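Local structure of putative diflavin flavoprotein A 3 (Synechocystis sp., 6H0D) at residues I10-T15 against D162-I167; K26-Y31 against L272-A277; D72-D77 against L98-T103. The protein probably passes electrons from NADH to oxygen, reducing it to water, this chain being its flavodiiron core of metallo-beta-lactamase-like and flavodoxin-like domains. One frame throughout, in Å; residues are numbered along the deposited sequence.

Contact 1: residues I10-T15 against D162-I167; sequences IAVDTT and DPRTEI
T165 and I167 meet A11, V12 and I10 where two beta hairpins of the metallo-beta-lactamase fold turn side by side: the type II turn A11-T14 between strands 4-11 and 14-21, and the loop 162-167 between strands 158-162 and 167-171. The hairpins belong to different sheets, so the contact ties the two sheets together at their turns.

T165 stands at the middle of it. Its CB lies 3.7 Å from A11 CB. Beyond it the side chain divides: CG2, opposite the carbonyl carbon, nestles over the turn, 3.6 Å from A11 CB and 3.5 Å from V12 O, while OG1 (chi1 63°) heads for a water. A threonine suits the place because it offers a methyl to one neighbour and a hydroxyl to another. A11 is small enough to also admit I167 CD1, 3.7 Å from its CB, and that methyl touches I10 CD1 where the two isoleucines lie roughly perpendicular.

At the solvent side V12 CG1 sits over the middle of the R164 guanidinium face, 3.5 Å from CZ, so the arginine lends a flat lid to an aliphatic branch. T14 OG1 bonds V12 O within its own turn, approaching from above the carbonyl plane. No direct hydrogen bond joins 10-15 to 162-167; one water does, lying 2.7 Å from T165 OG1 and donating to T14 OG1 and, at 2.6 Å, to D162 OD2.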
loop_
_atom_site.group_PDB
_atom_site.type_symbol
_atom_site.label_atom_id
_atom_site.label_comp_id
_atom_site.label_asym_id
_atom_site.label_seq_id
_atom_site.Cartn_x
_atom_site.Cartn_y
_atom_site.Cartn_z
ATOM N N ILE A 10 14.592 -20.550 -0.163
ATOM C CA ILE A 10 15.237 -19.412 0.454
ATOM C C ILE A 10 15.599 -19.657 1.898
ATOM O O ILE A 10 16.414 -18.937 2.447
ATOM C CB ILE A 10 14.361 -18.158 0.350
ATOM C CG1 ILE A 10 13.043 -18.323 1.117
ATOM C CG2 ILE A 10 14.125 -17.813 -1.118
ATOM C CD1 ILE A 10 12.211 -16.991 1.225
ATOM N N ALA A 11 14.994 -20.664 2.516
ATOM C CA ALA A 11 15.290 -21.020 3.914
ATOM C C ALA A 11 14.665 -22.372 4.170
ATOM O O ALA A 11 13.999 -22.918 3.287
ATOM C CB ALA A 11 14.762 -19.973 4.906
ATOM N N VAL A 12 14.885 -22.934 5.351
ATOM C CA VAL A 12 14.435 -24.297 5.553
ATOM C C VAL A 12 12.910 -24.301 5.418
ATOM O O VAL A 12 12.214 -23.431 5.979
ATOM C CB VAL A 12 14.931 -24.898 6.915
ATOM C CG1 VAL A 12 14.549 -24.051 8.066
ATOM C CG2 VAL A 12 14.352 -26.260 7.114
ATOM N N ASP A 13 12.425 -25.233 4.593
ATOM C CA ASP A 13 11.000 -25.434 4.323
ATOM C C ASP A 13 10.359 -24.249 3.591
ATOM O O ASP A 13 9.138 -24.201 3.428
ATOM C CB ASP A 13 10.239 -25.697 5.624
ATOM C CG ASP A 13 10.791 -26.882 6.387
ATOM O OD1 ASP A 13 10.788 -28.004 5.826
ATOM O OD2 ASP A 13 11.245 -26.677 7.535
ATOM N N THR A 14 11.175 -23.307 3.133
ATOM C CA THR A 14 10.643 -22.050 2.620
ATOM C C THR A 14 11.078 -21.746 1.182
ATOM O O THR A 14 12.270 -21.730 0.845
ATOM C CB THR A 14 11.059 -20.885 3.519
ATOM O OG1 THR A 14 10.715 -21.185 4.870
ATOM C CG2 THR A 14 10.342 -19.628 3.122
ATOM N N THR A 15 10.082 -21.490 0.341
ATOM C CA THR A 15 10.309 -21.205 -1.063
ATOM C C THR A 15 9.664 -19.881 -1.427
ATOM O O THR A 15 8.580 -19.566 -0.918
ATOM C CB THR A 15 9.719 -22.293 -1.966
ATOM O OG1 THR A 15 10.108 -23.574 -1.467
ATOM C CG2 THR A 15 10.210 -22.123 -3.399
ATOM N N ASP A 162 8.868 -15.500 11.111
ATOM C CA ASP A 162 9.154 -16.932 11.270
ATOM C C ASP A 162 10.490 -17.111 12.006
ATOM O O ASP A 162 11.559 -16.847 11.450
ATOM C CB ASP A 162 9.180 -17.646 9.911
ATOM C CG ASP A 162 9.386 -19.174 10.028
ATOM O OD1 ASP A 162 9.629 -19.684 11.152
ATOM O OD2 ASP A 162 9.321 -19.867 8.979
ATOM N N PRO A 163 10.434 -17.546 13.277
ATOM C CA PRO A 163 11.662 -17.697 14.063
ATOM C C PRO A 163 12.550 -18.848 13.596
ATOM O O PRO A 163 13.763 -18.755 13.808
ATOM C CB PRO A 163 11.147 -17.944 15.480
ATOM C CG PRO A 163 9.771 -18.433 15.320
ATOM C CD PRO A 163 9.230 -17.734 14.100
ATOM N N ARG A 164 11.998 -19.892 12.975
ATOM C CA ARG A 164 12.850 -20.991 12.502
ATOM C C ARG A 164 13.827 -20.492 11.433
ATOM O O ARG A 164 14.984 -20.935 11.367
ATOM C CB ARG A 164 12.004 -22.147 11.964
ATOM C CG ARG A 164 12.801 -23.273 11.269
ATOM C CD ARG A 164 13.670 -24.077 12.244
ATOM N NE ARG A 164 14.557 -25.064 11.596
ATOM C CZ ARG A 164 15.825 -24.829 11.227
ATOM N NH1 ARG A 164 16.393 -23.638 11.419
ATOM N NH2 ARG A 164 16.538 -25.786 10.654
ATOM N N THR A 165 13.375 -19.546 10.613
ATOM C CA THR A 165 14.195 -19.066 9.503
ATOM C C THR A 165 14.711 -17.626 9.689
ATOM O O THR A 165 15.528 -17.142 8.890
ATOM C CB THR A 165 13.404 -19.134 8.194
ATOM O OG1 THR A 165 12.274 -18.252 8.290
ATOM C CG2 THR A 165 12.906 -20.562 7.936
ATOM N N GLU A 166 14.229 -16.952 10.737
ATOM C CA GLU A 166 14.570 -15.550 10.985
ATOM C C GLU A 166 14.173 -14.659 9.799
ATOM O O GLU A 166 14.837 -13.659 9.502
ATOM C CB GLU A 166 16.062 -15.399 11.298
ATOM C CG GLU A 166 16.396 -15.755 12.733
ATOM C CD GLU A 166 17.803 -16.284 12.922
ATOM O OE1 GLU A 166 18.389 -16.856 11.969
ATOM O OE2 GLU A 166 18.314 -16.134 14.048
ATOM N N ILE A 167 13.083 -15.032 9.124
ATOM C CA ILE A 167 12.533 -14.218 8.062
ATOM C C ILE A 167 11.361 -13.408 8.584
ATOM O O ILE A 167 10.442 -13.933 9.240
ATOM C CB ILE A 167 12.048 -15.060 6.878
ATOM C CG1 ILE A 167 13.211 -15.861 6.293
ATOM C CG2 ILE A 167 11.338 -14.160 5.817
ATOM C CD1 ILE A 167 12.765 -16.836 5.210
HETATM O O HOH W 1 10.234 -19.022 6.676
#

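Contact 2: residues K26-Y31 against L272-A277; sequences KFEIEY and LAQAIA. With SO4 (sulfate ion), chain C.
I29 supplies the apolar part of the contact, its side chain laid against the helix 268-282. I29 CD1 rests 4.3 Å from A275 CB, where a small alanine leaves the branched chain room against the helix, and I29 CG2 lies 4.1 Å from Q274 CB, the two side chains running antiparallel past one another.

The polar part runs through water. Q274, extended beyond CG, reaches the loop with its amide: OE1 accepts from a water 2.8 Å away that in turn accepts a hydrogen bond from I29 N, and NE2 gives a weak bond to a second water held by E28 OE2. The E28 carboxylate stands nearly perpendicular to this amide, the planes 83° apart. E30 OE2 approaches Q274 OE1 but is paired with R153, while its OE1 binds H177.

Charge governs the other end of the loop, where the stretched K26 places NZ 2.6 Å from O1 of a sulfate, probably from the crystallisation liquor. H83, N85, N87, R88 and K172 complete its surroundings, whose position is consistent with that of the diiron centre in relatives.

The arrangement is the domain junction of a flavodiiron core, a loop of the metallo-beta-lactamase-like part meeting the first helix of the flavodoxin-like part.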
loop_
_atom_site.group_PDB
_atom_site.type_symbol
_atom_site.label_atom_id
_atom_site.label_comp_id
_atom_site.label_asym_id
_atom_site.label_seq_id
_atom_site.Cartn_x
_atom_site.Cartn_y
_atom_site.Cartn_z
ATOM N N LYS A 26 1.158 -1.246 -13.631
ATOM C CA LYS A 26 -0.026 -0.383 -13.564
ATOM C C LYS A 26 0.367 1.045 -13.957
ATOM O O LYS A 26 1.538 1.332 -14.048
ATOM C CB LYS A 26 -0.632 -0.399 -12.149
ATOM C CG LYS A 26 -0.567 -1.746 -11.406
ATOM C CD LYS A 26 -1.113 -1.663 -9.987
ATOM C CE LYS A 26 -1.135 -3.042 -9.313
ATOM N NZ LYS A 26 -1.442 -2.965 -7.836
ATOM N N PHE A 27 -0.599 1.928 -14.198
ATOM C CA PHE A 27 -0.319 3.357 -14.274
ATOM C C PHE A 27 -0.401 3.939 -12.873
ATOM O O PHE A 27 -1.406 4.551 -12.492
ATOM C CB PHE A 27 -1.305 4.083 -15.181
ATOM C CG PHE A 27 -0.950 4.030 -16.636
ATOM C CD1 PHE A 27 0.074 4.821 -17.144
ATOM C CD2 PHE A 27 -1.655 3.201 -17.505
ATOM C CE1 PHE A 27 0.395 4.783 -18.488
ATOM C CE2 PHE A 27 -1.340 3.160 -18.851
ATOM C CZ PHE A 27 -0.313 3.956 -19.341
ATOM N N GLU A 28 0.636 3.710 -12.085
ATOM C CA GLU A 28 0.708 4.257 -10.745
ATOM C C GLU A 28 2.084 4.883 -10.607
ATOM O O GLU A 28 3.044 4.351 -11.127
ATOM C CB GLU A 28 0.442 3.167 -9.698
ATOM C CG GLU A 28 -1.053 2.864 -9.623
ATOM C CD GLU A 28 -1.390 1.781 -8.642
ATOM O OE1 GLU A 28 -0.446 1.155 -8.086
ATOM O OE2 GLU A 28 -2.605 1.562 -8.433
ATOM N N ILE A 29 2.165 6.032 -9.946
ATOM C CA ILE A 29 3.413 6.790 -9.861
ATOM C C ILE A 29 4.594 5.891 -9.399
ATOM O O ILE A 29 5.748 6.064 -9.854
ATOM C CB ILE A 29 3.228 8.032 -8.920
ATOM C CG1 ILE A 29 4.232 9.126 -9.237
ATOM C CG2 ILE A 29 3.241 7.644 -7.455
ATOM C CD1 ILE A 29 3.793 9.981 -10.403
ATOM N N GLU A 30 4.301 4.886 -8.567
ATOM C CA GLU A 30 5.372 4.070 -8.013
ATOM C C GLU A 30 6.051 3.207 -9.092
ATOM O O GLU A 30 7.161 2.712 -8.872
ATOM C CB GLU A 30 4.856 3.188 -6.871
ATOM C CG GLU A 30 4.036 2.004 -7.332
ATOM C CD GLU A 30 3.109 1.459 -6.247
ATOM O OE1 GLU A 30 3.374 0.346 -5.673
ATOM O OE2 GLU A 30 2.099 2.156 -5.993
ATOM N N TYR A 31 5.413 3.032 -10.253
ATOM C CA TYR A 31 6.018 2.217 -11.311
ATOM C C TYR A 31 6.836 3.093 -12.267
ATOM O O TYR A 31 7.359 2.623 -13.276
ATOM C CB TYR A 31 4.940 1.399 -12.044
ATOM C CG TYR A 31 4.294 0.393 -11.099
ATOM C CD1 TYR A 31 5.026 -0.659 -10.577
ATOM C CD2 TYR A 31 2.969 0.512 -10.710
ATOM C CE1 TYR A 31 4.454 -1.569 -9.689
ATOM C CE2 TYR A 31 2.385 -0.390 -9.821
ATOM C CZ TYR A 31 3.136 -1.424 -9.308
ATOM O OH TYR A 31 2.581 -2.316 -8.413
ATOM N N LEU A 272 -4.626 8.997 -8.096
ATOM C CA LEU A 272 -4.384 10.445 -8.199
ATOM C C LEU A 272 -3.737 10.994 -6.942
ATOM O O LEU A 272 -2.840 11.823 -7.009
ATOM C CB LEU A 272 -5.678 11.212 -8.448
ATOM C CG LEU A 272 -6.460 10.922 -9.718
ATOM C CD1 LEU A 272 -7.724 11.828 -9.738
ATOM C CD2 LEU A 272 -5.566 11.094 -10.975
ATOM N N ALA A 273 -4.220 10.529 -5.791
ATOM C CA ALA A 273 -3.716 10.992 -4.496
ATOM C C ALA A 273 -2.201 10.723 -4.347
ATOM O O ALA A 273 -1.451 11.581 -3.850
ATOM C CB ALA A 273 -4.505 10.315 -3.344
ATOM N N GLN A 274 -1.782 9.528 -4.770
ATOM C CA GLN A 274 -0.391 9.079 -4.637
ATOM C C GLN A 274 0.455 10.041 -5.421
ATOM O O GLN A 274 1.528 10.441 -4.976
ATOM C CB GLN A 274 -0.187 7.646 -5.167
ATOM C CG GLN A 274 -1.078 6.547 -4.513
ATOM C CD GLN A 274 -1.260 5.256 -5.399
ATOM O OE1 GLN A 274 -0.465 4.991 -6.353
ATOM N NE2 GLN A 274 -2.324 4.453 -5.080
ATOM N N ALA A 275 -0.055 10.411 -6.592
ATOM C CA ALA A 275 0.684 11.262 -7.527
ATOM C C ALA A 275 0.833 12.667 -6.961
ATOM O O ALA A 275 1.949 13.218 -6.955
ATOM C CB ALA A 275 -0.006 11.302 -8.892
ATOM N N ILE A 276 -0.280 13.232 -6.472
ATOM C CA ILE A 276 -0.269 14.558 -5.860
ATOM C C ILE A 276 0.638 14.603 -4.627
ATOM O O ILE A 276 1.402 15.550 -4.418
ATOM C CB ILE A 276 -1.693 14.994 -5.476
ATOM C CG1 ILE A 276 -2.526 15.229 -6.744
ATOM C CG2 ILE A 276 -1.659 16.259 -4.632
ATOM C CD1 ILE A 276 -4.028 15.315 -6.495
ATOM N N ALA A 277 0.550 13.567 -3.805
ATOM C CA ALA A 277 1.407 13.480 -2.632
ATOM C C ALA A 277 2.887 13.539 -3.040
ATOM O O ALA A 277 3.671 14.280 -2.446
ATOM C CB ALA A 277 1.102 12.203 -1.857
HETATM S S SO4 C . -0.655 -5.213 -5.379
HETATM O O1 SO4 C . -1.252 -5.281 -6.715
HETATM O O2 SO4 C . 0.676 -5.786 -5.377
HETATM O O3 SO4 C . -0.593 -3.854 -4.884
HETATM O O4 SO4 C . -1.460 -6.025 -4.493
HETATM O O HOH W 2 -4.230 2.856 -6.882
HETATM O O HOH W 3 -0.249 6.744 -8.542
#

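Contact 3: residues D72-D77 against L98-T103; sequences DLNSLD and LAPQAT
Two bends fold the Q101 side chain back over the neighbouring loop: CG lies between its backbone N and carbonyl carbon (chi1 76°), and the chain turns again at chi2, -68°. The amide is thereby delivered to the carbonyls of L73 and L76. The setting is a beta-alpha-beta unit of the metallo-beta-lactamase fold, with loop 72-77 leading into strand 78-80 and loop 98-103 leading from helix 86-98 into the parallel strand 103-106.

Q101 NE2 gives a hydrogen bond to each carbonyl. Q101 NE2 lies 2.8 Å from L76 O, on one of its lone pairs and nearly straight at 172°; the bond from NE2 to L73 O, equally long, is more bent and tilted from the amide plane. Glutamine suits the place because one NH2 has two hydrogens for two acceptors, and using both fixes the rotation of its amide. Its OE1 takes a water at 2.5 Å, which also donates to N74 OD1. N74 is itself held by D72 OD1, which accepts from its backbone N in an Asx turn and from ND2.

Beside these bonds the contact is apolar. L73 CD1 packs 3.6 Å from L98 CB, and L76 CD2 lies 4.1 Å from A99 CB. A99 and A102 are small, so the turn between them can press close: A102 CB comes within 3.5 Å of L76 O.

Pairing of the strands starts with T103 N giving a 2.8 Å bond to D77 O, and a water donates to that same oxygen, lying 3.1 Å from T103 OG1.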
loop_
_atom_site.group_PDB
_atom_site.type_symbol
_atom_site.label_atom_id
_atom_site.label_comp_id
_atom_site.label_asym_id
_atom_site.label_seq_id
_atom_site.Cartn_x
_atom_site.Cartn_y
_atom_site.Cartn_z
ATOM N N ASP A 72 0.308 -29.888 -4.380
ATOM C CA ASP A 72 -1.058 -30.361 -4.420
ATOM C C ASP A 72 -1.899 -29.382 -3.624
ATOM O O ASP A 72 -1.863 -29.377 -2.394
ATOM C CB ASP A 72 -1.143 -31.773 -3.850
ATOM C CG ASP A 72 -2.531 -32.387 -3.981
ATOM O OD1 ASP A 72 -3.544 -31.690 -3.704
ATOM O OD2 ASP A 72 -2.596 -33.587 -4.352
ATOM N N LEU A 73 -2.651 -28.541 -4.322
ATOM C CA LEU A 73 -3.407 -27.474 -3.661
ATOM C C LEU A 73 -4.442 -27.977 -2.644
ATOM O O LEU A 73 -4.931 -27.210 -1.821
ATOM C CB LEU A 73 -4.094 -26.586 -4.708
ATOM C CG LEU A 73 -3.103 -25.735 -5.510
ATOM C CD1 LEU A 73 -3.881 -24.668 -6.249
ATOM C CD2 LEU A 73 -2.053 -25.122 -4.608
ATOM N N ASN A 74 -4.772 -29.263 -2.684
ATOM C CA ASN A 74 -5.666 -29.814 -1.679
ATOM C C ASN A 74 -4.957 -30.009 -0.363
ATOM O O ASN A 74 -5.603 -30.249 0.642
ATOM C CB ASN A 74 -6.251 -31.143 -2.130
ATOM C CG ASN A 74 -7.144 -30.996 -3.317
ATOM O OD1 ASN A 74 -8.207 -30.365 -3.235
ATOM N ND2 ASN A 74 -6.723 -31.562 -4.445
ATOM N N SER A 75 -3.629 -29.922 -0.388
ATOM C CA SER A 75 -2.795 -30.048 0.804
ATOM C C SER A 75 -2.458 -28.701 1.435
ATOM O O SER A 75 -1.775 -28.631 2.458
ATOM C CB SER A 75 -1.492 -30.750 0.448
ATOM O OG SER A 75 -0.695 -29.898 -0.375
ATOM N N LEU A 76 -2.889 -27.629 0.792
ATOM C CA LEU A 76 -2.648 -26.297 1.310
ATOM C C LEU A 76 -3.486 -26.035 2.574
ATOM O O LEU A 76 -4.717 -26.052 2.527
ATOM C CB LEU A 76 -2.961 -25.267 0.225
ATOM C CG LEU A 76 -2.679 -23.829 0.593
ATOM C CD1 LEU A 76 -1.223 -23.731 1.017
ATOM C CD2 LEU A 76 -2.989 -22.972 -0.621
ATOM N N ASP A 77 -2.832 -25.798 3.708
ATOM C CA ASP A 77 -3.585 -25.539 4.943
ATOM C C ASP A 77 -4.011 -24.076 5.084
ATOM O O ASP A 77 -5.128 -23.779 5.517
ATOM C CB ASP A 77 -2.771 -25.950 6.173
ATOM C CG ASP A 77 -2.496 -27.446 6.210
ATOM O OD1 ASP A 77 -3.463 -28.202 6.487
ATOM O OD2 ASP A 77 -1.327 -27.854 5.963
ATOM N N LEU A 98 -9.569 -24.073 -5.907
ATOM C CA LEU A 98 -8.691 -25.230 -5.987
ATOM C C LEU A 98 -8.267 -25.742 -4.622
ATOM O O LEU A 98 -7.938 -26.912 -4.468
ATOM C CB LEU A 98 -7.443 -24.884 -6.796
ATOM C CG LEU A 98 -7.567 -24.656 -8.301
ATOM C CD1 LEU A 98 -6.446 -23.772 -8.770
ATOM C CD2 LEU A 98 -7.515 -25.998 -9.006
ATOM N N ALA A 99 -8.253 -24.854 -3.640
ATOM C CA ALA A 99 -7.849 -25.217 -2.291
ATOM C C ALA A 99 -8.998 -24.970 -1.335
ATOM O O ALA A 99 -8.884 -24.151 -0.428
ATOM C CB ALA A 99 -6.614 -24.419 -1.862
ATOM N N PRO A 100 -10.122 -25.666 -1.541
ATOM C CA PRO A 100 -11.325 -25.344 -0.755
ATOM C C PRO A 100 -11.138 -25.560 0.759
ATOM O O PRO A 100 -11.837 -24.952 1.564
ATOM C CB PRO A 100 -12.380 -26.299 -1.326
ATOM C CG PRO A 100 -11.592 -27.451 -1.847
ATOM C CD PRO A 100 -10.326 -26.843 -2.406
ATOM N N GLN A 101 -10.180 -26.400 1.127
ATOM C CA GLN A 101 -9.929 -26.727 2.520
ATOM C C GLN A 101 -9.097 -25.690 3.266
ATOM O O GLN A 101 -9.045 -25.700 4.493
ATOM C CB GLN A 101 -9.210 -28.065 2.609
ATOM C CG GLN A 101 -7.742 -27.993 2.249
ATOM C CD GLN A 101 -7.532 -27.688 0.799
ATOM O OE1 GLN A 101 -8.360 -28.035 -0.036
ATOM N NE2 GLN A 101 -6.442 -27.013 0.487
ATOM N N ALA A 102 -8.429 -24.809 2.535
ATOM C CA ALA A 102 -7.483 -23.890 3.154
ATOM C C ALA A 102 -8.200 -22.848 4.028
ATOM O O ALA A 102 -9.345 -22.469 3.760
ATOM C CB ALA A 102 -6.612 -23.196 2.065
ATOM N N THR A 103 -7.513 -22.402 5.077
ATOM C CA THR A 103 -7.978 -21.285 5.884
ATOM C C THR A 103 -7.267 -19.966 5.560
ATOM O O THR A 103 -6.029 -19.925 5.440
ATOM C CB THR A 103 -7.776 -21.597 7.340
ATOM O OG1 THR A 103 -8.581 -22.731 7.659
ATOM C CG2 THR A 103 -8.160 -20.407 8.210
HETATM O O HOH W 4 -9.763 -30.046 -0.378
HETATM O O HOH W 5 -6.920 -25.374 7.740
#

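Contact 2 is the buried one, its centre about 11 Å from that of the chain, and it is the one of the three that joins the two domains. Contacts 1 and 3 have their centres about 24 and 27 Å out, partly buried, on the other side of the chain's centre, and both stay within the metallo-beta-lactamase-like part. Contact 1 bridges its two sheets, whereas contact 3 secures neighbouring strands of one sheet, which also contains the hairpin 10-15. Chemistry follows place: contacts 1 and 2 use water for polar links between their segments, whereas contact 3 adds direct hydrogen bonds, one beginning the parallel strand pairing and two from a glutamine amide.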